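Local structure of putative ABC transporter amino acid-binding protein (Sinorhizobium meliloti, 2Q89) at residues R16-N21 / D74-G79; E22-A27 / V174-D179; Q94-D99 / D203-R208; G128-G133 / Y170-L175. The protein binds hydroxyectoine and probably serves as the extracytoplasmic ectoine-binding component of an ABC transporter. All blocks are in the same frame, centred on the assembly; numbering follows the deposited sequence.

Contact 1: R16-N21 / D74-G79; sequences RIAIAN and DAITAG. With 6CS ((4S,5S)-5-hydroxy-2-methyl-1,4,5,6-tetrahydropyrimidine-4-carboxylic acid), chain F.
The carbonyl oxygen of Arg16 takes two N-H groups. Asp74 N reaches it at 2.8 Å, tilted from the carbonyl plane, and Ala75 N at 3.2 Å, nearly along the C=O axis. Asp74 also grips Arg16 the other way. Its OD2 accepts Arg16 N at 2.6 Å in a nearly straight bond (179° at the hydrogen). The N-H comes to the anti side of the carboxylate, somewhat out of its plane. Asp74 CG lies beside its own backbone N (chi1 -58°), which turns the carboxylate to this place, and OD1 pairs with Lys5. Further on, the strands run parallel. Ala18 N bonds Ala75 O at 3.0 Å, and Thr77 N bonds Ala18 O. Thr77 OG1 packs against Ile17 CB (3.4 Å) and CD1, on the side facing helix 37-48. Ile76 and Ala78 meet helix 64-69 instead. The pairing belongs to the parallel sheet of an alpha/beta lobe, and Ile76 bonds on to Ala206 on its far side. The second segment leads on to Gly79, whose O lies 2.9 Å from N of the bound hydroxyectoine. Main-chain and carboxylate bonds thus grip the Arg16 end together. Beyond it the bonds across the contact are all main-chain, and Thr77 OG1 is buried without a polar partner.

Contact 2: E22-A27 / V174-D179; sequences EPPFTA and VLSIND. With 6CS ((4S,5S)-5-hydroxy-2-methyl-1,4,5,6-tetrahydropyrimidine-4-carboxylic acid), chain F.
Glu22 and Ser176 meet in the tight part of this contact, next to the bound hydroxyectoine. Ser176 OG donates to Glu22 OE2 at 2.5 Å, using the lone pair that points away from the other carboxylate oxygen. Ligand NAG gives a second bond to OE2 (2.8 Å) and a weak one to OE1, which also bonds Tyr61 OH. The extended chain of Glu22, with CG anti to the backbone N (chi1 180°), carries the carboxylate this far. A charged carboxylate would probably balance the positive amidinium of the ligand. Ligand methyl CAA sits over the centre of the Phe25 ring, 3.4 Å above its plane. Ser176 OG comes to the edge of the same ring, 3.2 Å from CD1. The contact spans the cleft of the two-lobed periplasmic binding protein fold: a loop of one lobe meets the first turns of helix 174-184 in the other. Buried Pro24, after a cis peptide bond, crosses Leu175 at about a right angle, CG to CB 3.7 Å. Away from the ligand, at partly exposed Pro23, the fit is looser. A water donates to both Pro23 O (2.7 Å) and Ser176 O. Asp179 OD1 brushes Pro23 CB at 3.3 Å, but its main partner is Lys183.

Contact 3: Q94-D99 / D203-R208; sequences QPILCD and DGAAFR
Gln94 O faces Gly204 across this contact, 3.9 Å from its CA. The two segments meet at what is probably the hinge of the periplasmic binding protein fold, where the chain passes from one lobe to the other and later returns. A side chain at Gly204 would sit tight against this carbonyl. The amide end of Gln94 turns elsewhere, and its OE1 accepts from Arg250 N. Pro95 follows, and its CA points a C-H at Asp203 O from 3.4 Å. Ile96 N then bonds the same oxygen at 3.0 Å, tilted 31° from the carbonyl plane. The Ile96 side chain runs alongside the second segment. Its CD1 ends 3.7 Å from Ala205 N, and its CB touches Asp203 OD1. Leu97 is held by both its backbone polar atoms. Its N donates to Asp203 OD1 at 2.8 Å, and its O accepts from Asp203 N at 2.9 Å. The Asp203 carboxylate can reach back because CG is tucked between the backbone N and the carbonyl carbon (chi1 88°). The Leu97 and Asp203 side chains then lie side by side and point the same way, with Leu97 CB 3.4 Å from OD1. Replacing Asp203 by an alanine would probably leave Leu97 N without its acceptor and open a gap beside Leu97 CB. Cys98 adds a covalent tie through its disulfide to Cys202, the residue just before Asp203. At the end of the segment, Asp99 OD2 accepts from Leu175 N in the first turn of helix 174-184.

Contact 4: G128-G133 / Y170-L175; sequences GAPGGG and YSLPVL. With 6CS ((4S,5S)-5-hydroxy-2-methyl-1,4,5,6-tetrahydropyrimidine-4-carboxylic acid), chain F.
Gly128 and Tyr170 pair as neighbours in two parallel strands, their CA atoms 4.4 Å apart. Ser171 N donates to Gly128 O at 3.0 Å, somewhat tilted from the carbonyl plane, and Tyr170 CA points a C-H at the same oxygen. The Tyr170 ring is swung along the pair by a first torsion that sets CG anti to the backbone N (chi1 180°). Its CD1 comes within 3.5 Å of Gly128 O, and Ala129 N lies at the ring edge. A side chain at Gly128 would press on CD1, so the glycine lets the ring lie close. Ser171 turns its hydroxyl away, to Tyr116 OH and Ala102 O. The tightest spot is Pro130 CG against Leu172 CD2, at 3.4 Å, closer than carbons usually pack. Pro130 CD also rests 3.7 Å from Ser171 O. Putting an alanine at Pro130 would probably leave a gap beside Leu172 CD2 and let that leucine shift. Pro130 starts a type II turn that ends at Gly133, the N-cap of helix 134-142. Gly132 takes a positive phi in this turn. Gly133 CA lies 3.0 Å from O of the bound hydroxyectoine, and a CB there would clash with ligand OG1. From the other segment, Pro173 CD approaches ligand NAG at 3.6 Å. Thr134 N, just beyond the turn, bonds the ligand. Parallel strands ending at a glycine-rich turn and a helix N terminus, with the ligand beside them, are consistent with the substrate site in one lobe of a periplasmic binding protein.

How the contacts relate
From the N terminus, strand 14-19 opens contact 1 and the loop after it opens contact 2. Contact 1 closes first, at 74-79, and pairs two parallel strands of the first lobe's sheet. The chain then opens contact 3 at 94-99 as it enters the second lobe. Contact 4 opens at 128-133 and closes at 170-175, nested inside contact 3. Contact 2 closes at 174-179 on the same helix start and so crosses both contact 1 and contact 3. Contact 3 closes last, at 203-208, where Ala206 O meets Ile76 N of contact 1. Contact 2 joins the lobes across the cleft, and contacts 1, 2 and 4 all reach the ligand.

Contact 1: R16-N21 / D74-G79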
loop_
_atom_site.group_PDB
_atom_site.type_symbol
_atom_site.label_atom_id
_atom_site.label_comp_id
_atom_site.label_asym_id
_atom_site.label_seq_id
_atom_site.Cartn_x
_atom_site.Cartn_y
_atom_site.Cartn_z
ATOM N N ARG A 16 7.588 8.032 -13.887
ATOM C CA ARG A 16 6.229 7.498 -13.850
ATOM C C ARG A 16 6.055 6.624 -12.614
ATOM O O ARG A 16 6.794 5.655 -12.417
ATOM C CB ARG A 16 5.917 6.696 -15.115
ATOM C CG ARG A 16 6.063 7.471 -16.416
ATOM C CD ARG A 16 5.791 6.630 -17.658
ATOM N NE ARG A 16 5.879 7.408 -18.891
ATOM C CZ ARG A 16 4.872 8.097 -19.420
ATOM N NH1 ARG A 16 3.682 8.116 -18.825
ATOM N NH2 ARG A 16 5.052 8.772 -20.550
ATOM N N ILE A 17 5.092 6.986 -11.772
ATOM C CA ILE A 17 4.823 6.231 -10.552
ATOM C C ILE A 17 3.406 5.654 -10.546
ATOM O O ILE A 17 2.475 6.263 -11.079
ATOM C CB ILE A 17 5.122 7.075 -9.272
ATOM C CG1 ILE A 17 4.200 8.305 -9.165
ATOM C CG2 ILE A 17 6.613 7.479 -9.232
ATOM C CD1 ILE A 17 4.260 9.037 -7.810
ATOM N N ALA A 18 3.262 4.467 -9.964
ATOM C CA ALA A 18 1.971 3.800 -9.869
ATOM C C ALA A 18 1.408 3.924 -8.461
ATOM O O ALA A 18 2.103 3.652 -7.479
ATOM C CB ALA A 18 2.088 2.344 -10.278
ATOM N N ILE A 19 0.148 4.355 -8.388
ATOM C CA ILE A 19 -0.579 4.575 -7.138
ATOM C C ILE A 19 -1.997 3.999 -7.269
ATOM O O ILE A 19 -2.435 3.677 -8.373
ATOM C CB ILE A 19 -0.634 6.091 -6.794
ATOM C CG1 ILE A 19 -1.449 6.866 -7.840
ATOM C CG2 ILE A 19 0.781 6.680 -6.667
ATOM C CD1 ILE A 19 -2.018 8.177 -7.342
ATOM N N ALA A 20 -2.705 3.870 -6.148
ATOM C CA ALA A 20 -4.076 3.343 -6.148
ATOM C C ALA A 20 -5.140 4.322 -5.619
ATOM O O ALA A 20 -6.346 4.039 -5.716
ATOM C CB ALA A 20 -4.139 2.042 -5.368
ATOM N N ASN A 21 -4.700 5.456 -5.073
ATOM C CA ASN A 21 -5.583 6.424 -4.378
ATOM C C ASN A 21 -6.246 5.852 -3.118
ATOM O O ASN A 21 -7.462 5.641 -3.081
ATOM C CB ASN A 21 -6.632 7.051 -5.319
ATOM C CG ASN A 21 -7.365 8.242 -4.684
ATOM O OD1 ASN A 21 -6.904 8.829 -3.704
ATOM N ND2 ASN A 21 -8.512 8.598 -5.249
ATOM N N ASP A 74 7.910 3.657 -13.956
ATOM C CA ASP A 74 9.305 3.592 -13.506
ATOM C C ASP A 74 9.459 3.028 -12.095
ATOM O O ASP A 74 10.524 2.515 -11.735
ATOM C CB ASP A 74 9.951 4.977 -13.582
ATOM C CG ASP A 74 9.898 5.569 -14.977
ATOM O OD1 ASP A 74 10.311 4.881 -15.936
ATOM O OD2 ASP A 74 9.461 6.714 -15.211
ATOM N N ALA A 75 8.395 3.139 -11.304
ATOM C CA ALA A 75 8.374 2.650 -9.926
ATOM C C ALA A 75 6.942 2.528 -9.406
ATOM O O ALA A 75 6.048 3.230 -9.876
ATOM C CB ALA A 75 9.187 3.574 -9.011
ATOM N N ILE A 76 6.743 1.630 -8.442
ATOM C CA ILE A 76 5.491 1.545 -7.693
ATOM C C ILE A 76 5.698 2.217 -6.341
ATOM O O ILE A 76 6.569 1.808 -5.564
ATOM C CB ILE A 76 5.046 0.075 -7.488
ATOM C CG1 ILE A 76 4.907 -0.655 -8.827
ATOM C CG2 ILE A 76 3.732 0.011 -6.682
ATOM C CD1 ILE A 76 4.882 -2.167 -8.692
ATOM N N THR A 77 4.913 3.262 -6.076
ATOM C CA THR A 77 4.991 4.004 -4.820
ATOM C C THR A 77 3.575 4.179 -4.298
ATOM O O THR A 77 2.953 5.216 -4.508
ATOM C CB THR A 77 5.678 5.380 -5.024
ATOM O OG1 THR A 77 4.965 6.135 -6.012
ATOM C CG2 THR A 77 7.062 5.217 -5.643
ATOM N N ALA A 78 3.065 3.158 -3.613
ATOM C CA ALA A 78 1.629 3.063 -3.379
ATOM C C ALA A 78 1.245 2.361 -2.079
ATOM O O ALA A 78 0.066 2.133 -1.819
ATOM C CB ALA A 78 0.971 2.367 -4.574
ATOM N N GLY A 79 2.240 2.027 -1.262
ATOM C CA GLY A 79 2.018 1.190 -0.089
ATOM C C GLY A 79 2.012 -0.289 -0.436
ATOM O O GLY A 79 1.425 -1.097 0.287
HETATM O O 6CS F . -1.438 -5.197 -1.272
HETATM C C 6CS F . -0.956 -4.238 -0.639
HETATM O OXT 6CS F . 0.256 -3.922 -0.638
HETATM C CA 6CS F . -1.924 -3.385 0.227
HETATM N N 6CS F . -1.329 -2.063 0.521
HETATM C CAI 6CS F . -2.135 -0.933 0.751
HETATM C CAA 6CS F . -1.486 0.406 1.055
HETATM N NAG 6CS F . -3.534 -1.005 0.692
HETATM C CG2 6CS F . -4.212 -2.282 0.405
HETATM C CB 6CS F . -3.325 -3.227 -0.414
HETATM O OG1 6CS F . -3.997 -4.479 -0.418
#

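Contact 2: E22-A27 / V174-D179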
loop_
_atom_site.group_PDB
_atom_site.type_symbol
_atom_site.label_atom_id
_atom_site.label_comp_id
_atom_site.label_asym_id
_atom_site.label_seq_id
_atom_site.Cartn_x
_atom_site.Cartn_y
_atom_site.Cartn_z
ATOM N N GLU A 22 -5.435 5.622 -2.088
ATOM C CA GLU A 22 -5.903 5.094 -0.804
ATOM C C GLU A 22 -5.216 5.858 0.334
ATOM O O GLU A 22 -4.121 5.484 0.761
ATOM C CB GLU A 22 -5.593 3.593 -0.714
ATOM C CG GLU A 22 -6.020 2.916 0.582
ATOM C CD GLU A 22 -5.452 1.516 0.722
ATOM O OE1 GLU A 22 -5.604 0.700 -0.219
ATOM O OE2 GLU A 22 -4.856 1.222 1.781
ATOM N N PRO A 23 -5.838 6.939 0.811
ATOM C CA PRO A 23 -5.243 7.745 1.879
ATOM C C PRO A 23 -5.131 6.938 3.179
ATOM O O PRO A 23 -6.026 6.149 3.473
ATOM C CB PRO A 23 -6.232 8.910 2.043
ATOM C CG PRO A 23 -7.089 8.892 0.814
ATOM C CD PRO A 23 -7.150 7.465 0.381
ATOM N N PRO A 24 -4.074 7.143 3.967
ATOM C CA PRO A 24 -3.052 8.156 3.710
ATOM C C PRO A 24 -1.795 7.652 2.983
ATOM O O PRO A 24 -0.758 8.314 3.037
ATOM C CB PRO A 24 -2.683 8.604 5.126
ATOM C CG PRO A 24 -2.837 7.324 5.966
ATOM C CD PRO A 24 -3.818 6.421 5.227
ATOM N N PHE A 25 -1.884 6.497 2.323
ATOM C CA PHE A 25 -0.779 5.971 1.528
ATOM C C PHE A 25 -0.615 6.801 0.254
ATOM O O PHE A 25 0.479 7.289 -0.041
ATOM C CB PHE A 25 -1.004 4.490 1.187
ATOM C CG PHE A 25 -0.820 3.561 2.359
ATOM C CD1 PHE A 25 -1.870 3.302 3.233
ATOM C CD2 PHE A 25 0.407 2.957 2.596
ATOM C CE1 PHE A 25 -1.698 2.450 4.323
ATOM C CE2 PHE A 25 0.585 2.104 3.676
ATOM C CZ PHE A 25 -0.470 1.850 4.541
ATOM N N THR A 26 -1.712 6.958 -0.487
ATOM C CA THR A 26 -1.745 7.775 -1.701
ATOM C C THR A 26 -3.025 8.598 -1.700
ATOM O O THR A 26 -4.029 8.193 -1.115
ATOM C CB THR A 26 -1.700 6.900 -2.972
ATOM O OG1 THR A 26 -2.715 5.892 -2.895
ATOM C CG2 THR A 26 -0.408 6.100 -3.053
ATOM N N ALA A 27 -2.986 9.750 -2.361
ATOM C CA ALA A 27 -4.144 10.632 -2.455
ATOM C C ALA A 27 -4.071 11.482 -3.714
ATOM O O ALA A 27 -2.983 11.829 -4.176
ATOM C CB ALA A 27 -4.242 11.524 -1.218
ATOM N N VAL A 174 -4.778 -0.375 8.717
ATOM C CA VAL A 174 -5.371 0.400 9.808
ATOM C C VAL A 174 -5.526 1.893 9.496
ATOM O O VAL A 174 -6.595 2.469 9.717
ATOM C CB VAL A 174 -4.568 0.207 11.125
ATOM C CG1 VAL A 174 -5.163 1.027 12.257
ATOM C CG2 VAL A 174 -4.514 -1.273 11.510
ATOM N N LEU A 175 -4.467 2.509 8.976
ATOM C CA LEU A 175 -4.486 3.944 8.681
ATOM C C LEU A 175 -5.479 4.302 7.576
ATOM O O LEU A 175 -6.163 5.325 7.664
ATOM C CB LEU A 175 -3.078 4.456 8.361
ATOM C CG LEU A 175 -2.110 4.468 9.555
ATOM C CD1 LEU A 175 -0.673 4.619 9.081
ATOM C CD2 LEU A 175 -2.465 5.563 10.564
ATOM N N SER A 176 -5.559 3.446 6.557
ATOM C CA SER A 176 -6.516 3.594 5.457
ATOM C C SER A 176 -7.961 3.475 5.948
ATOM O O SER A 176 -8.800 4.301 5.600
ATOM C CB SER A 176 -6.263 2.541 4.374
ATOM O OG SER A 176 -4.924 2.553 3.924
ATOM N N ILE A 177 -8.245 2.443 6.743
ATOM C CA ILE A 177 -9.586 2.235 7.302
ATOM C C ILE A 177 -9.983 3.400 8.216
ATOM O O ILE A 177 -11.088 3.931 8.108
ATOM C CB ILE A 177 -9.683 0.871 8.062
ATOM C CG1 ILE A 177 -9.525 -0.318 7.101
ATOM C CG2 ILE A 177 -11.000 0.758 8.834
ATOM C CD1 ILE A 177 -10.717 -0.556 6.165
ATOM N N ASN A 178 -9.065 3.794 9.095
ATOM C CA ASN A 178 -9.283 4.902 10.015
ATOM C C ASN A 178 -9.635 6.192 9.295
ATOM O O ASN A 178 -10.579 6.887 9.679
ATOM C CB ASN A 178 -8.058 5.112 10.907
ATOM C CG ASN A 178 -8.032 4.168 12.099
ATOM O OD1 ASN A 178 -9.050 3.575 12.462
ATOM N ND2 ASN A 178 -6.863 4.035 12.723
ATOM N N ASP A 179 -8.882 6.493 8.240
ATOM C CA ASP A 179 -9.109 7.691 7.446
ATOM C C ASP A 179 -10.465 7.655 6.748
ATOM O O ASP A 179 -11.195 8.647 6.738
ATOM C CB ASP A 179 -8.008 7.855 6.406
ATOM C CG ASP A 179 -7.923 9.260 5.894
ATOM O OD1 ASP A 179 -8.126 9.466 4.680
ATOM O OD2 ASP A 179 -7.689 10.229 6.645
HETATM O O 6CS F . -1.438 -5.197 -1.272
HETATM C C 6CS F . -0.956 -4.238 -0.639
HETATM O OXT 6CS F . 0.256 -3.922 -0.638
HETATM C CA 6CS F . -1.924 -3.385 0.227
HETATM N N 6CS F . -1.329 -2.063 0.521
HETATM C CAI 6CS F . -2.135 -0.933 0.751
HETATM C CAA 6CS F . -1.486 0.406 1.055
HETATM N NAG 6CS F . -3.534 -1.005 0.692
HETATM C CG2 6CS F . -4.212 -2.282 0.405
HETATM C CB 6CS F . -3.325 -3.227 -0.414
HETATM O OG1 6CS F . -3.997 -4.479 -0.418
HETATM O O HOH W 1 -8.549 5.264 3.272
#

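Contact 3: Q94-D99 / D203-R208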
loop_
_atom_site.group_PDB
_atom_site.type_symbol
_atom_site.label_atom_id
_atom_site.label_comp_id
_atom_site.label_asym_id
_atom_site.label_seq_id
_atom_site.Cartn_x
_atom_site.Cartn_y
_atom_site.Cartn_z
ATOM N N GLN A 94 14.528 -0.020 0.496
ATOM C CA GLN A 94 14.401 -0.329 1.925
ATOM C C GLN A 94 13.005 0.119 2.424
ATOM O O GLN A 94 12.303 0.815 1.689
ATOM C CB GLN A 94 15.542 0.325 2.713
ATOM C CG GLN A 94 16.926 -0.337 2.498
ATOM C CD GLN A 94 16.971 -1.822 2.878
ATOM O OE1 GLN A 94 16.392 -2.243 3.887
ATOM N NE2 GLN A 94 17.664 -2.615 2.064
ATOM N N PRO A 95 12.585 -0.299 3.625
ATOM C CA PRO A 95 11.233 -0.014 4.107
ATOM C C PRO A 95 10.903 1.472 4.247
ATOM O O PRO A 95 11.778 2.292 4.559
ATOM C CB PRO A 95 11.191 -0.703 5.477
ATOM C CG PRO A 95 12.261 -1.749 5.401
ATOM C CD PRO A 95 13.346 -1.096 4.607
ATOM N N ILE A 96 9.635 1.798 4.012
ATOM C CA ILE A 96 9.172 3.178 4.028
ATOM C C ILE A 96 7.910 3.301 4.873
ATOM O O ILE A 96 7.929 3.940 5.920
ATOM C CB ILE A 96 8.943 3.706 2.565
ATOM C CG1 ILE A 96 10.237 3.601 1.741
ATOM C CG2 ILE A 96 8.409 5.129 2.588
ATOM C CD1 ILE A 96 10.131 4.066 0.274
ATOM N N LEU A 97 6.824 2.674 4.419
ATOM C CA LEU A 97 5.514 2.803 5.069
ATOM C C LEU A 97 5.058 1.487 5.697
ATOM O O LEU A 97 4.790 0.509 4.997
ATOM C CB LEU A 97 4.463 3.310 4.071
ATOM C CG LEU A 97 4.693 4.638 3.343
ATOM C CD1 LEU A 97 3.447 5.028 2.541
ATOM C CD2 LEU A 97 5.067 5.756 4.318
ATOM N N CYS A 98 4.981 1.479 7.023
ATOM C CA CYS A 98 4.579 0.298 7.782
ATOM C C CYS A 98 3.160 0.429 8.329
ATOM O O CYS A 98 2.753 1.509 8.762
ATOM C CB CYS A 98 5.553 0.061 8.935
ATOM S SG CYS A 98 7.266 -0.203 8.419
ATOM N N ASP A 99 2.410 -0.671 8.316
ATOM C CA ASP A 99 1.068 -0.681 8.906
ATOM C C ASP A 99 0.568 -2.095 9.191
ATOM O O ASP A 99 1.056 -3.068 8.608
ATOM C CB ASP A 99 0.069 0.070 8.006
ATOM C CG ASP A 99 -1.069 0.714 8.795
ATOM O OD1 ASP A 99 -1.074 0.638 10.049
ATOM O OD2 ASP A 99 -2.011 1.315 8.245
ATOM N N ASP A 203 6.019 -1.415 3.156
ATOM C CA ASP A 203 6.248 -1.316 1.725
ATOM C C ASP A 203 7.630 -0.734 1.427
ATOM O O ASP A 203 8.398 -0.415 2.334
ATOM C CB ASP A 203 5.164 -0.447 1.077
ATOM C CG ASP A 203 5.510 1.046 1.080
ATOM O OD1 ASP A 203 6.304 1.497 1.932
ATOM O OD2 ASP A 203 5.037 1.848 0.249
ATOM N N GLY A 204 7.927 -0.609 0.140
ATOM C CA GLY A 204 9.015 0.221 -0.348
ATOM C C GLY A 204 8.611 0.738 -1.714
ATOM O O GLY A 204 7.544 0.392 -2.225
ATOM N N ALA A 205 9.453 1.574 -2.312
ATOM C CA ALA A 205 9.319 1.857 -3.729
ATOM C C ALA A 205 9.833 0.639 -4.501
ATOM O O ALA A 205 10.935 0.136 -4.243
ATOM C CB ALA A 205 10.071 3.104 -4.106
ATOM N N ALA A 206 9.017 0.151 -5.426
ATOM C CA ALA A 206 9.354 -1.051 -6.180
ATOM C C ALA A 206 9.841 -0.683 -7.581
ATOM O O ALA A 206 9.215 0.121 -8.272
ATOM C CB ALA A 206 8.152 -1.992 -6.247
ATOM N N PHE A 207 10.963 -1.269 -7.986
ATOM C CA PHE A 207 11.535 -1.010 -9.305
ATOM C C PHE A 207 11.654 -2.302 -10.113
ATOM O O PHE A 207 11.552 -3.393 -9.561
ATOM C CB PHE A 207 12.906 -0.333 -9.170
ATOM C CG PHE A 207 12.878 0.945 -8.360
ATOM C CD1 PHE A 207 12.970 0.910 -6.968
ATOM C CD2 PHE A 207 12.765 2.179 -8.990
ATOM C CE1 PHE A 207 12.943 2.083 -6.225
ATOM C CE2 PHE A 207 12.738 3.352 -8.254
ATOM C CZ PHE A 207 12.829 3.307 -6.871
ATOM N N ARG A 208 11.857 -2.176 -11.423
ATOM C CA ARG A 208 12.194 -3.333 -12.257
ATOM C C ARG A 208 13.536 -3.905 -11.832
ATOM O O ARG A 208 14.443 -3.158 -11.451
ATOM C CB ARG A 208 12.256 -2.943 -13.733
ATOM C CG ARG A 208 11.009 -3.277 -14.519
ATOM C CD ARG A 208 10.997 -2.712 -15.931
ATOM N NE ARG A 208 10.207 -1.479 -16.010
ATOM C CZ ARG A 208 10.678 -0.287 -16.357
ATOM N NH1 ARG A 208 11.954 -0.125 -16.679
ATOM N NH2 ARG A 208 9.860 0.751 -16.394
#

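Contact 4: G128-G133 / Y170-L175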
loop_
_atom_site.group_PDB
_atom_site.type_symbol
_atom_site.label_atom_id
_atom_site.label_comp_id
_atom_site.label_asym_id
_atom_site.label_seq_id
_atom_site.Cartn_x
_atom_site.Cartn_y
_atom_site.Cartn_z
ATOM N N GLY A 128 -14.785 -7.831 1.659
ATOM C CA GLY A 128 -14.329 -6.913 0.625
ATOM C C GLY A 128 -12.858 -6.575 0.801
ATOM O O GLY A 128 -12.381 -6.358 1.919
ATOM N N ALA A 129 -12.140 -6.531 -0.316
ATOM C CA ALA A 129 -10.690 -6.342 -0.323
ATOM C C ALA A 129 -10.250 -5.839 -1.702
ATOM O O ALA A 129 -10.922 -6.125 -2.695
ATOM C CB ALA A 129 -9.994 -7.659 0.011
ATOM N N PRO A 130 -9.151 -5.080 -1.773
ATOM C CA PRO A 130 -8.577 -4.682 -3.071
ATOM C C PRO A 130 -8.079 -5.900 -3.849
ATOM O O PRO A 130 -7.597 -6.855 -3.243
ATOM C CB PRO A 130 -7.387 -3.802 -2.683
ATOM C CG PRO A 130 -7.597 -3.439 -1.267
ATOM C CD PRO A 130 -8.387 -4.531 -0.639
ATOM N N GLY A 131 -8.207 -5.869 -5.173
ATOM C CA GLY A 131 -7.754 -6.973 -6.024
ATOM C C GLY A 131 -6.238 -7.046 -6.091
ATOM O O GLY A 131 -5.573 -6.043 -6.367
ATOM N N GLY A 132 -5.700 -8.234 -5.820
ATOM C CA GLY A 132 -4.255 -8.482 -5.848
ATOM C C GLY A 132 -3.510 -8.021 -4.602
ATOM O O GLY A 132 -2.285 -8.141 -4.526
ATOM N N GLY A 133 -4.245 -7.494 -3.626
ATOM C CA GLY A 133 -3.641 -6.940 -2.415
ATOM C C GLY A 133 -3.415 -7.944 -1.294
ATOM O O GLY A 133 -3.735 -9.130 -1.433
ATOM N N TYR A 170 -15.047 -4.982 5.251
ATOM C CA TYR A 170 -14.125 -4.405 4.283
ATOM C C TYR A 170 -12.776 -4.277 4.973
ATOM O O TYR A 170 -12.711 -3.812 6.102
ATOM C CB TYR A 170 -14.635 -3.043 3.800
ATOM C CG TYR A 170 -13.730 -2.362 2.787
ATOM C CD1 TYR A 170 -13.319 -3.025 1.629
ATOM C CD2 TYR A 170 -13.292 -1.048 2.983
ATOM C CE1 TYR A 170 -12.487 -2.407 0.700
ATOM C CE2 TYR A 170 -12.466 -0.420 2.056
ATOM C CZ TYR A 170 -12.066 -1.107 0.919
ATOM O OH TYR A 170 -11.247 -0.496 -0.004
ATOM N N SER A 171 -11.709 -4.703 4.303
ATOM C CA SER A 171 -10.392 -4.791 4.933
ATOM C C SER A 171 -9.292 -4.029 4.188
ATOM O O SER A 171 -9.007 -4.312 3.024
ATOM C CB SER A 171 -9.986 -6.262 5.125
ATOM O OG SER A 171 -8.797 -6.384 5.896
ATOM N N LEU A 172 -8.688 -3.064 4.881
ATOM C CA LEU A 172 -7.518 -2.329 4.390
ATOM C C LEU A 172 -6.522 -2.216 5.549
ATOM O O LEU A 172 -6.804 -2.725 6.632
ATOM C CB LEU A 172 -7.920 -0.932 3.886
ATOM C CG LEU A 172 -8.784 -0.750 2.632
ATOM C CD1 LEU A 172 -9.083 0.731 2.385
ATOM C CD2 LEU A 172 -8.125 -1.363 1.415
ATOM N N PRO A 173 -5.361 -1.582 5.344
ATOM C CA PRO A 173 -4.488 -1.243 6.468
ATOM C C PRO A 173 -5.177 -0.295 7.451
ATOM O O PRO A 173 -6.040 0.492 7.055
ATOM C CB PRO A 173 -3.302 -0.529 5.801
ATOM C CG PRO A 173 -3.324 -0.976 4.383
ATOM C CD PRO A 173 -4.773 -1.169 4.053
ATOM N N VAL A 174 -4.778 -0.375 8.717
ATOM C CA VAL A 174 -5.371 0.400 9.808
ATOM C C VAL A 174 -5.526 1.893 9.496
ATOM O O VAL A 174 -6.595 2.469 9.717
ATOM C CB VAL A 174 -4.568 0.207 11.125
ATOM C CG1 VAL A 174 -5.163 1.027 12.257
ATOM C CG2 VAL A 174 -4.514 -1.273 11.510
ATOM N N LEU A 175 -4.467 2.509 8.976
ATOM C CA LEU A 175 -4.486 3.944 8.681
ATOM C C LEU A 175 -5.479 4.302 7.576
ATOM O O LEU A 175 -6.163 5.325 7.664
ATOM C CB LEU A 175 -3.078 4.456 8.361
ATOM C CG LEU A 175 -2.110 4.468 9.555
ATOM C CD1 LEU A 175 -0.673 4.619 9.081
ATOM C CD2 LEU A 175 -2.465 5.563 10.564
HETATM O O 6CS F . -1.438 -5.197 -1.272
HETATM C C 6CS F . -0.956 -4.238 -0.639
HETATM O OXT 6CS F . 0.256 -3.922 -0.638
HETATM C CA 6CS F . -1.924 -3.385 0.227
HETATM N N 6CS F . -1.329 -2.063 0.521
HETATM C CAI 6CS F . -2.135 -0.933 0.751
HETATM C CAA 6CS F . -1.486 0.406 1.055
HETATM N NAG 6CS F . -3.534 -1.005 0.692
HETATM C CG2 6CS F . -4.212 -2.282 0.405
HETATM C CB 6CS F . -3.325 -3.227 -0.414
HETATM O OG1 6CS F . -3.997 -4.479 -0.418
#